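Local coordinates for protein putative tetR family transcription regulator (PDB 3PPB) that probably binds DNA through an N-terminal helix-turn-helix domain and regulates transcription, as TetR-family proteins do, at residues 70-75 with 91-96; 63-68 with 127-132. One frame throughout, in Å; residues are numbered along the deposited sequence.

Both interactions use helix 53-74: interaction 1 sets its C-terminal end (70-75) against helix 82-99, and interaction 2 sets residues 63-68, about two turns earlier, against the break between helices 118-128 and 130-141. Their centres lie 11 Å apart, and interaction 1 is nested within the loop that interaction 2 closes. Interaction 1 is partly buried and made of alanine, isoleucine and serine carbons with one indole. Interaction 2 is buried, with a lysine, a glutamine and a water joining the apolar groups. The two meet directly where F68 packs on W96 and A93, and where F131 touches I72 and Q73.

Interaction 1: 70-75 with 91-96; sequences DAIQAS and FAALTW. With EDO (1,2-ethanediol), chain G.
In W96, chi1 of 180° sets CG opposite the backbone nitrogen, which carries the indole to A71, while I72 has CG2 anti to its own carbonyl carbon, turned onto A93. The methyl I72 CG2 lies 3.5 Å from A93 CA, closer than usual for two carbons, and 3.9 Å from A93 CB, so the branch presses on the backbone of the facing helix as well as its side chain. The small alanines there are consistent with the close approach: the CA atoms of I72 and A92 come within 5.1 Å. The short segment axes approach to 8.8 Å at 136° between their N-to-C directions, a strongly tilted antiparallel crossing.

On one flank, S75 CB rests 3.7 Å from A92 CB. The hydroxyl is turned back into its own helix, S75 OG donating to A71 O at 2.8 Å and standing 28° off the carbonyl plane. At the other flank A71 CB meets W96 CD1 at 3.6 Å, approaching the indole obliquely. W96 NE1 gives a weak hydrogen bond to O1 of an ethanediol, probably from the crystallisation liquor, near the ring plane at the edge. The indole also packs edge-to-face with F68 and meets the ring of F107, tying helix 82-99 to helices 53-74 and 101-110. With an alanine here instead of W96, the A71 methyl would probably lose its indole partner and a gap would open beside F68 and F107.

No hydrogen bond crosses between the two segments. Helices 53-74 and 82-99, probably in the ligand-binding part of the TetR fold, therefore join by close apolar fit beside a tetraethylene glycol about 4 Å from the A93 side chain, with the serine hydroxyl satisfied locally and the indole nitrogen weakly bonded to an additive.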
ATOM      1  N   ASP A  70       0.532 -17.693 -10.291  1.00 39.05           N
ATOM      2  CA  ASP A  70       0.679 -18.600 -11.430  1.00 39.64           C
ATOM      3  C   ASP A  70       1.503 -17.965 -12.560  1.00 44.91           C
ATOM      4  O   ASP A  70       2.392 -18.625 -13.087  1.00 44.58           O
ATOM      5  CB  ASP A  70      -0.700 -19.024 -11.962  1.00 41.43           C
ATOM      6  CG  ASP A  70      -1.491 -20.004 -11.101  1.00 45.96           C
ATOM      7  OD1 ASP A  70      -0.971 -20.428 -10.042  1.00 44.12           O
ATOM      8  OD2 ASP A  70      -2.623 -20.368 -11.502  1.00 51.74           O
ATOM      9  N   ALA A  71       1.229 -16.683 -12.904  1.00 41.62           N
ATOM     10  CA  ALA A  71       1.918 -15.955 -13.979  1.00 41.06           C
ATOM     11  C   ALA A  71       3.390 -15.727 -13.681  1.00 45.65           C
ATOM     12  O   ALA A  71       4.229 -15.978 -14.553  1.00 47.34           O
ATOM     13  CB  ALA A  71       1.237 -14.618 -14.244  1.00 40.83           C
ATOM     14  N   ILE A  72       3.713 -15.268 -12.464  1.00 39.86           N
ATOM     15  CA  ILE A  72       5.102 -14.957 -12.125  1.00 38.69           C
ATOM     16  C   ILE A  72       5.933 -16.242 -11.987  1.00 44.26           C
ATOM     17  O   ILE A  72       7.084 -16.252 -12.434  1.00 44.58           O
ATOM     18  CB  ILE A  72       5.234 -13.994 -10.908  1.00 40.75           C
ATOM     19  CG1 ILE A  72       4.830 -14.630  -9.567  1.00 40.46           C
ATOM     20  CG2 ILE A  72       4.430 -12.709 -11.188  1.00 40.74           C
ATOM     21  CD1 ILE A  72       5.209 -13.791  -8.321  1.00 39.51           C
ATOM     22  N   GLN A  73       5.340 -17.337 -11.467  1.00 41.61           N
ATOM     23  CA  GLN A  73       6.069 -18.608 -11.332  1.00 42.71           C
ATOM     24  C   GLN A  73       6.287 -19.272 -12.707  1.00 48.52           C
ATOM     25  O   GLN A  73       7.364 -19.810 -12.950  1.00 47.59           O
ATOM     26  CB  GLN A  73       5.360 -19.570 -10.374  1.00 43.72           C
ATOM     27  CG  GLN A  73       5.456 -19.134  -8.918  1.00 48.38           C
ATOM     28  CD  GLN A  73       5.019 -20.245  -8.003  1.00 76.60           C
ATOM     29  OE1 GLN A  73       3.823 -20.419  -7.719  1.00 73.86           O
ATOM     30  NE2 GLN A  73       5.984 -21.030  -7.535  1.00 68.01           N
ATOM     31  N   ALA A  74       5.289 -19.190 -13.612  1.00 46.87           N
ATOM     32  CA  ALA A  74       5.380 -19.757 -14.964  1.00 48.53           C
ATOM     33  C   ALA A  74       6.431 -19.028 -15.831  1.00 56.07           C
ATOM     34  O   ALA A  74       6.912 -19.595 -16.807  1.00 56.87           O
ATOM     35  CB  ALA A  74       4.023 -19.709 -15.641  1.00 49.34           C
ATOM     36  N   SER A  75       6.790 -17.789 -15.462  1.00 54.25           N
ATOM     37  CA  SER A  75       7.757 -16.943 -16.166  1.00 55.51           C
ATOM     38  C   SER A  75       9.203 -17.242 -15.767  1.00 60.69           C
ATOM     39  O   SER A  75      10.137 -16.705 -16.364  1.00 60.30           O
ATOM     40  CB  SER A  75       7.458 -15.475 -15.868  1.00 59.12           C
ATOM     41  OG  SER A  75       6.162 -15.101 -16.307  1.00 71.59           O
ATOM     42  N   PHE A  91      10.692  -8.854 -12.063  1.00 26.53           N
ATOM     43  CA  PHE A  91      10.319  -8.250 -13.334  1.00 26.53           C
ATOM     44  C   PHE A  91       9.082  -8.939 -13.942  1.00 31.57           C
ATOM     45  O   PHE A  91       8.294  -8.248 -14.585  1.00 32.19           O
ATOM     46  CB  PHE A  91      11.496  -8.147 -14.310  1.00 27.23           C
ATOM     47  CG  PHE A  91      12.498  -7.099 -13.848  1.00 28.26           C
ATOM     48  CD1 PHE A  91      12.102  -5.775 -13.629  1.00 30.70           C
ATOM     49  CD2 PHE A  91      13.828  -7.432 -13.621  1.00 29.89           C
ATOM     50  CE1 PHE A  91      13.015  -4.813 -13.166  1.00 30.56           C
ATOM     51  CE2 PHE A  91      14.752  -6.457 -13.204  1.00 33.71           C
ATOM     52  CZ  PHE A  91      14.336  -5.153 -12.973  1.00 31.34           C
ATOM     53  N   ALA A  92       8.838 -10.233 -13.651  1.00 28.50           N
ATOM     54  CA  ALA A  92       7.597 -10.907 -14.090  1.00 28.79           C
ATOM     55  C   ALA A  92       6.388 -10.323 -13.362  1.00 31.57           C
ATOM     56  O   ALA A  92       5.323 -10.177 -13.962  1.00 32.51           O
ATOM     57  CB  ALA A  92       7.664 -12.407 -13.829  1.00 29.54           C
ATOM     58  N   ALA A  93       6.554  -9.993 -12.064  1.00 27.53           N
ATOM     59  CA  ALA A  93       5.483  -9.400 -11.236  1.00 27.30           C
ATOM     60  C   ALA A  93       5.134  -8.000 -11.762  1.00 30.70           C
ATOM     61  O   ALA A  93       3.961  -7.684 -11.955  1.00 30.16           O
ATOM     62  CB  ALA A  93       5.917  -9.341  -9.764  1.00 26.63           C
ATOM     63  N   LEU A  94       6.163  -7.183 -12.035  1.00 27.06           N
ATOM     64  CA  LEU A  94       5.988  -5.820 -12.547  1.00 26.64           C
ATOM     65  C   LEU A  94       5.406  -5.860 -13.955  1.00 30.44           C
ATOM     66  O   LEU A  94       4.524  -5.058 -14.240  1.00 30.50           O
ATOM     67  CB  LEU A  94       7.317  -5.033 -12.481  1.00 26.22           C
ATOM     68  CG  LEU A  94       7.539  -4.125 -11.232  1.00 30.47           C
ATOM     69  CD1 LEU A  94       7.304  -4.868  -9.928  1.00 30.88           C
ATOM     70  CD2 LEU A  94       8.967  -3.585 -11.188  1.00 29.19           C
ATOM     71  N   THR A  95       5.820  -6.843 -14.805  1.00 27.03           N
ATOM     72  CA  THR A  95       5.277  -6.990 -16.161  1.00 28.09           C
ATOM     73  C   THR A  95       3.795  -7.326 -16.066  1.00 34.26           C
ATOM     74  O   THR A  95       2.985  -6.745 -16.798  1.00 35.70           O
ATOM     75  CB  THR A  95       6.047  -8.052 -16.951  1.00 33.37           C
ATOM     76  OG1 THR A  95       7.411  -7.647 -17.030  1.00 35.29           O
ATOM     77  CG2 THR A  95       5.488  -8.285 -18.363  1.00 30.54           C
ATOM     78  N   TRP A  96       3.435  -8.229 -15.131  1.00 30.23           N
ATOM     79  CA  TRP A  96       2.041  -8.631 -14.920  1.00 30.49           C
ATOM     80  C   TRP A  96       1.206  -7.410 -14.533  1.00 35.58           C
ATOM     81  O   TRP A  96       0.120  -7.231 -15.079  1.00 36.54           O
ATOM     82  CB  TRP A  96       1.945  -9.739 -13.861  1.00 28.77           C
ATOM     83  CG  TRP A  96       0.534 -10.190 -13.598  1.00 30.63           C
ATOM     84  CD1 TRP A  96      -0.107 -11.256 -14.163  1.00 34.53           C
ATOM     85  CD2 TRP A  96      -0.411  -9.579 -12.702  1.00 30.28           C
ATOM     86  NE1 TRP A  96      -1.391 -11.356 -13.669  1.00 34.57           N
ATOM     87  CE2 TRP A  96      -1.612 -10.325 -12.784  1.00 35.16           C
ATOM     88  CE3 TRP A  96      -0.363  -8.469 -11.841  1.00 30.99           C
ATOM     89  CZ2 TRP A  96      -2.739 -10.013 -12.009  1.00 33.77           C
ATOM     90  CZ3 TRP A  96      -1.495  -8.141 -11.107  1.00 32.52           C
ATOM     91  CH2 TRP A  96      -2.666  -8.901 -11.204  1.00 33.71           C
TER
HETATM   92  C1  EDO G 210      -3.448 -13.079 -15.891  1.00 59.31           C
HETATM   93  O1  EDO G 210      -4.154 -12.695 -14.701  1.00 60.35           O
HETATM   94  C2  EDO G 210      -2.431 -14.161 -15.534  1.00 58.45           C
HETATM   95  O2  EDO G 210      -1.628 -14.472 -16.683  1.00 66.14           O

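Interaction 2: 63-68 with 127-132; sequences GVKQEF and GILGFI. With EDO (1,2-ethanediol), chain D; EDO (1,2-ethanediol), chain G; EDO (1,2-ethanediol), chain H.
I128 meets K65 and Q66 in the first shell of the contact. Its CG2 methyl sits 3.6 Å from K65 O, its CD1 reaches K65 CB at 4.0 Å, and its CG1 lies 3.4 Å from Q66 OE1, so both branches rest against one turn of helix 53-74. L129 takes the neighbouring place, its two methyls divided between partners: CD1 touches the aliphatic K65 CD, and CD2 comes to the edge of the F68 ring, 4.1 Å from F68 CD2. The lysine and leucine side chains cross at about a right angle, as do the phenylalanine and the leucine.

Further out, Q66 bends at chi2 (63°), bringing OE1 alongside I128. Q66 NE2 donates to a water at 2.9 Å, and that water donates in turn to I128 O, a bridge between the segments. The same nitrogen also bonds D70 OD1 one turn later, which helps fix the rotation of the amide. K65 likewise bends at chi2, and K65 NZ grips both hydroxyls of one ethanediol, O1 and O2, each at 2.8 Å. That diol, probably from the crystallisation liquor, also places a carbon over one face of the F68 ring.

L129 is where the chain leaves helical geometry, with phi/psi of -108°/29°. Through the contacts of I128 and L129 with K65, Q66 and F68, the break between helices 118-128 and 130-141 is seated on the long helix 53-74 in the core of this all-helical, TetR-like fold, with F68 about 4 Å from a bound tetraethylene glycol. No direct hydrogen bond joins the two segments: aliphatic contacts, the water bridge and the lysine's apolar stem hold them together, while its charged end turns away to F107 in a cation-pi contact, a weak bond to S111 OG and, in this crystal, the ethanediol.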
ATOM      1  N   GLY A  63      -8.751 -15.381  -6.070  1.00 36.60           N
ATOM      2  CA  GLY A  63      -8.701 -15.708  -7.492  1.00 36.30           C
ATOM      3  C   GLY A  63      -7.644 -14.916  -8.234  1.00 37.36           C
ATOM      4  O   GLY A  63      -6.816 -15.502  -8.939  1.00 37.58           O
ATOM      5  N   VAL A  64      -7.645 -13.576  -8.051  1.00 31.93           N
ATOM      6  CA  VAL A  64      -6.666 -12.680  -8.690  1.00 30.81           C
ATOM      7  C   VAL A  64      -5.253 -12.985  -8.124  1.00 35.47           C
ATOM      8  O   VAL A  64      -4.305 -13.080  -8.900  1.00 34.54           O
ATOM      9  CB  VAL A  64      -7.034 -11.163  -8.597  1.00 32.25           C
ATOM     10  CG1 VAL A  64      -6.028 -10.322  -9.375  1.00 31.25           C
ATOM     11  CG2 VAL A  64      -8.453 -10.899  -9.142  1.00 33.14           C
ATOM     12  N   LYS A  65      -5.131 -13.194  -6.800  1.00 32.91           N
ATOM     13  CA  LYS A  65      -3.846 -13.558  -6.180  1.00 32.71           C
ATOM     14  C   LYS A  65      -3.298 -14.850  -6.825  1.00 37.95           C
ATOM     15  O   LYS A  65      -2.109 -14.890  -7.168  1.00 37.69           O
ATOM     16  CB  LYS A  65      -3.974 -13.735  -4.646  1.00 33.82           C
ATOM     17  CG  LYS A  65      -4.135 -12.440  -3.857  1.00 37.46           C
ATOM     18  CD  LYS A  65      -2.801 -11.753  -3.608  1.00 46.24           C
ATOM     19  CE  LYS A  65      -2.984 -10.396  -2.999  1.00 53.16           C
ATOM     20  NZ  LYS A  65      -1.720  -9.913  -2.387  1.00 58.10           N
ATOM     21  N   GLN A  66      -4.175 -15.870  -7.044  1.00 33.80           N
ATOM     22  CA  GLN A  66      -3.761 -17.127  -7.669  1.00 34.88           C
ATOM     23  C   GLN A  66      -3.265 -16.897  -9.105  1.00 40.82           C
ATOM     24  O   GLN A  66      -2.216 -17.430  -9.459  1.00 42.05           O
ATOM     25  CB  GLN A  66      -4.862 -18.188  -7.632  1.00 36.75           C
ATOM     26  CG  GLN A  66      -4.324 -19.593  -7.977  1.00 38.83           C
ATOM     27  CD  GLN A  66      -3.300 -20.092  -6.986  1.00 42.74           C
ATOM     28  OE1 GLN A  66      -3.600 -20.308  -5.817  1.00 40.55           O
ATOM     29  NE2 GLN A  66      -2.052 -20.248  -7.424  1.00 33.70           N
ATOM     30  N   GLU A  67      -3.971 -16.070  -9.899  1.00 36.79           N
ATOM     31  CA  GLU A  67      -3.555 -15.713 -11.263  1.00 36.84           C
ATOM     32  C   GLU A  67      -2.158 -15.073 -11.274  1.00 39.22           C
ATOM     33  O   GLU A  67      -1.308 -15.436 -12.093  1.00 39.83           O
ATOM     34  CB  GLU A  67      -4.561 -14.743 -11.891  1.00 38.23           C
ATOM     35  CG  GLU A  67      -5.855 -15.388 -12.323  1.00 45.46           C
ATOM     36  CD  GLU A  67      -6.848 -14.378 -12.854  1.00 59.26           C
ATOM     37  OE1 GLU A  67      -6.406 -13.386 -13.479  1.00 46.81           O
ATOM     38  OE2 GLU A  67      -8.066 -14.556 -12.615  1.00 54.01           O
ATOM     39  N   PHE A  68      -1.937 -14.112 -10.364  1.00 33.52           N
ATOM     40  CA  PHE A  68      -0.670 -13.410 -10.210  1.00 32.44           C
ATOM     41  C   PHE A  68       0.463 -14.398  -9.882  1.00 39.11           C
ATOM     42  O   PHE A  68       1.510 -14.388 -10.538  1.00 39.53           O
ATOM     43  CB  PHE A  68      -0.813 -12.356  -9.106  1.00 32.64           C
ATOM     44  CG  PHE A  68       0.456 -11.639  -8.709  1.00 33.05           C
ATOM     45  CD1 PHE A  68       0.988 -10.632  -9.511  1.00 34.14           C
ATOM     46  CD2 PHE A  68       1.090 -11.928  -7.500  1.00 34.41           C
ATOM     47  CE1 PHE A  68       2.127  -9.929  -9.114  1.00 33.72           C
ATOM     48  CE2 PHE A  68       2.232 -11.229  -7.106  1.00 35.89           C
ATOM     49  CZ  PHE A  68       2.748 -10.240  -7.916  1.00 33.17           C
ATOM     50  N   GLY A 127      -0.375 -19.182   1.730  1.00 40.39           N
ATOM     51  CA  GLY A 127      -0.875 -20.271   0.901  1.00 40.82           C
ATOM     52  C   GLY A 127      -0.500 -20.083  -0.548  1.00 44.52           C
ATOM     53  O   GLY A 127       0.443 -20.714  -1.044  1.00 46.59           O
ATOM     54  N   ILE A 128      -1.188 -19.147  -1.206  1.00 37.76           N
ATOM     55  CA  ILE A 128      -0.990 -18.810  -2.614  1.00 35.73           C
ATOM     56  C   ILE A 128       0.454 -18.331  -2.876  1.00 39.62           C
ATOM     57  O   ILE A 128       1.065 -18.750  -3.857  1.00 39.78           O
ATOM     58  CB  ILE A 128      -2.059 -17.764  -3.063  1.00 36.71           C
ATOM     59  CG1 ILE A 128      -3.484 -18.390  -2.965  1.00 37.24           C
ATOM     60  CG2 ILE A 128      -1.766 -17.274  -4.489  1.00 36.01           C
ATOM     61  CD1 ILE A 128      -4.699 -17.422  -3.211  1.00 36.72           C
ATOM     62  N   LEU A 129       0.988 -17.460  -2.020  1.00 36.76           N
ATOM     63  CA  LEU A 129       2.332 -16.923  -2.216  1.00 36.31           C
ATOM     64  C   LEU A 129       3.331 -17.494  -1.201  1.00 41.75           C
ATOM     65  O   LEU A 129       4.343 -16.861  -0.899  1.00 41.87           O
ATOM     66  CB  LEU A 129       2.290 -15.392  -2.190  1.00 35.44           C
ATOM     67  CG  LEU A 129       1.435 -14.774  -3.333  1.00 40.15           C
ATOM     68  CD1 LEU A 129       0.941 -13.417  -2.965  1.00 39.85           C
ATOM     69  CD2 LEU A 129       2.203 -14.744  -4.664  1.00 41.78           C
ATOM     70  N   GLY A 130       3.066 -18.732  -0.749  1.00 39.20           N
ATOM     71  CA  GLY A 130       3.919 -19.465   0.182  1.00 38.61           C
ATOM     72  C   GLY A 130       5.341 -19.667  -0.321  1.00 41.80           C
ATOM     73  O   GLY A 130       6.291 -19.741   0.476  1.00 40.66           O
ATOM     74  N   PHE A 131       5.509 -19.750  -1.662  1.00 38.01           N
ATOM     75  CA  PHE A 131       6.821 -19.962  -2.283  1.00 38.00           C
ATOM     76  C   PHE A 131       7.769 -18.785  -1.998  1.00 40.48           C
ATOM     77  O   PHE A 131       8.984 -18.979  -2.056  1.00 40.33           O
ATOM     78  CB  PHE A 131       6.701 -20.202  -3.805  1.00 40.14           C
ATOM     79  CG  PHE A 131       6.351 -18.983  -4.630  1.00 41.54           C
ATOM     80  CD1 PHE A 131       5.025 -18.647  -4.875  1.00 44.91           C
ATOM     81  CD2 PHE A 131       7.349 -18.163  -5.147  1.00 43.97           C
ATOM     82  CE1 PHE A 131       4.704 -17.509  -5.616  1.00 46.13           C
ATOM     83  CE2 PHE A 131       7.029 -17.017  -5.878  1.00 46.67           C
ATOM     84  CZ  PHE A 131       5.709 -16.700  -6.111  1.00 44.99           C
ATOM     85  N   ILE A 132       7.218 -17.572  -1.728  1.00 34.97           N
ATOM     86  CA  ILE A 132       8.037 -16.376  -1.470  1.00 33.13           C
ATOM     87  C   ILE A 132       8.834 -16.573  -0.188  1.00 34.77           C
ATOM     88  O   ILE A 132      10.051 -16.360  -0.212  1.00 33.84           O
ATOM     89  CB  ILE A 132       7.228 -15.051  -1.454  1.00 35.08           C
ATOM     90  CG1 ILE A 132       6.689 -14.734  -2.872  1.00 36.23           C
ATOM     91  CG2 ILE A 132       8.095 -13.889  -0.938  1.00 32.24           C
ATOM     92  CD1 ILE A 132       5.697 -13.517  -2.940  1.00 45.47           C
TER
HETATM   93  C1  EDO D 203       1.279  -9.056  -4.234  1.00 59.74           C
HETATM   94  O1  EDO D 203       0.611 -10.250  -3.833  1.00 61.67           O
HETATM   95  C2  EDO D 203       0.286  -8.186  -4.987  1.00 57.58           C
HETATM   96  O2  EDO D 203      -0.870  -7.960  -4.185  1.00 58.33           O
HETATM   97  C1  EDO G 210      -3.448 -13.079 -15.891  1.00 59.31           C
HETATM   98  O1  EDO G 210      -4.154 -12.695 -14.701  1.00 60.35           O
HETATM   99  C2  EDO G 210      -2.431 -14.161 -15.534  1.00 58.45           C
HETATM  100  O2  EDO G 210      -1.628 -14.472 -16.683  1.00 66.14           O
HETATM  101  C1  EDO H 211     -12.243 -11.936 -12.812  1.00 69.22           C
HETATM  102  O1  EDO H 211     -11.397 -11.651 -13.933  1.00 72.95           O
HETATM  103  C2  EDO H 211     -11.805 -13.248 -12.170  1.00 66.52           C
HETATM  104  O2  EDO H 211     -10.449 -13.130 -11.731  1.00 69.22           O
HETATM  105  O   HOH W   1       0.485 -20.650  -6.009  1.00 46.64           O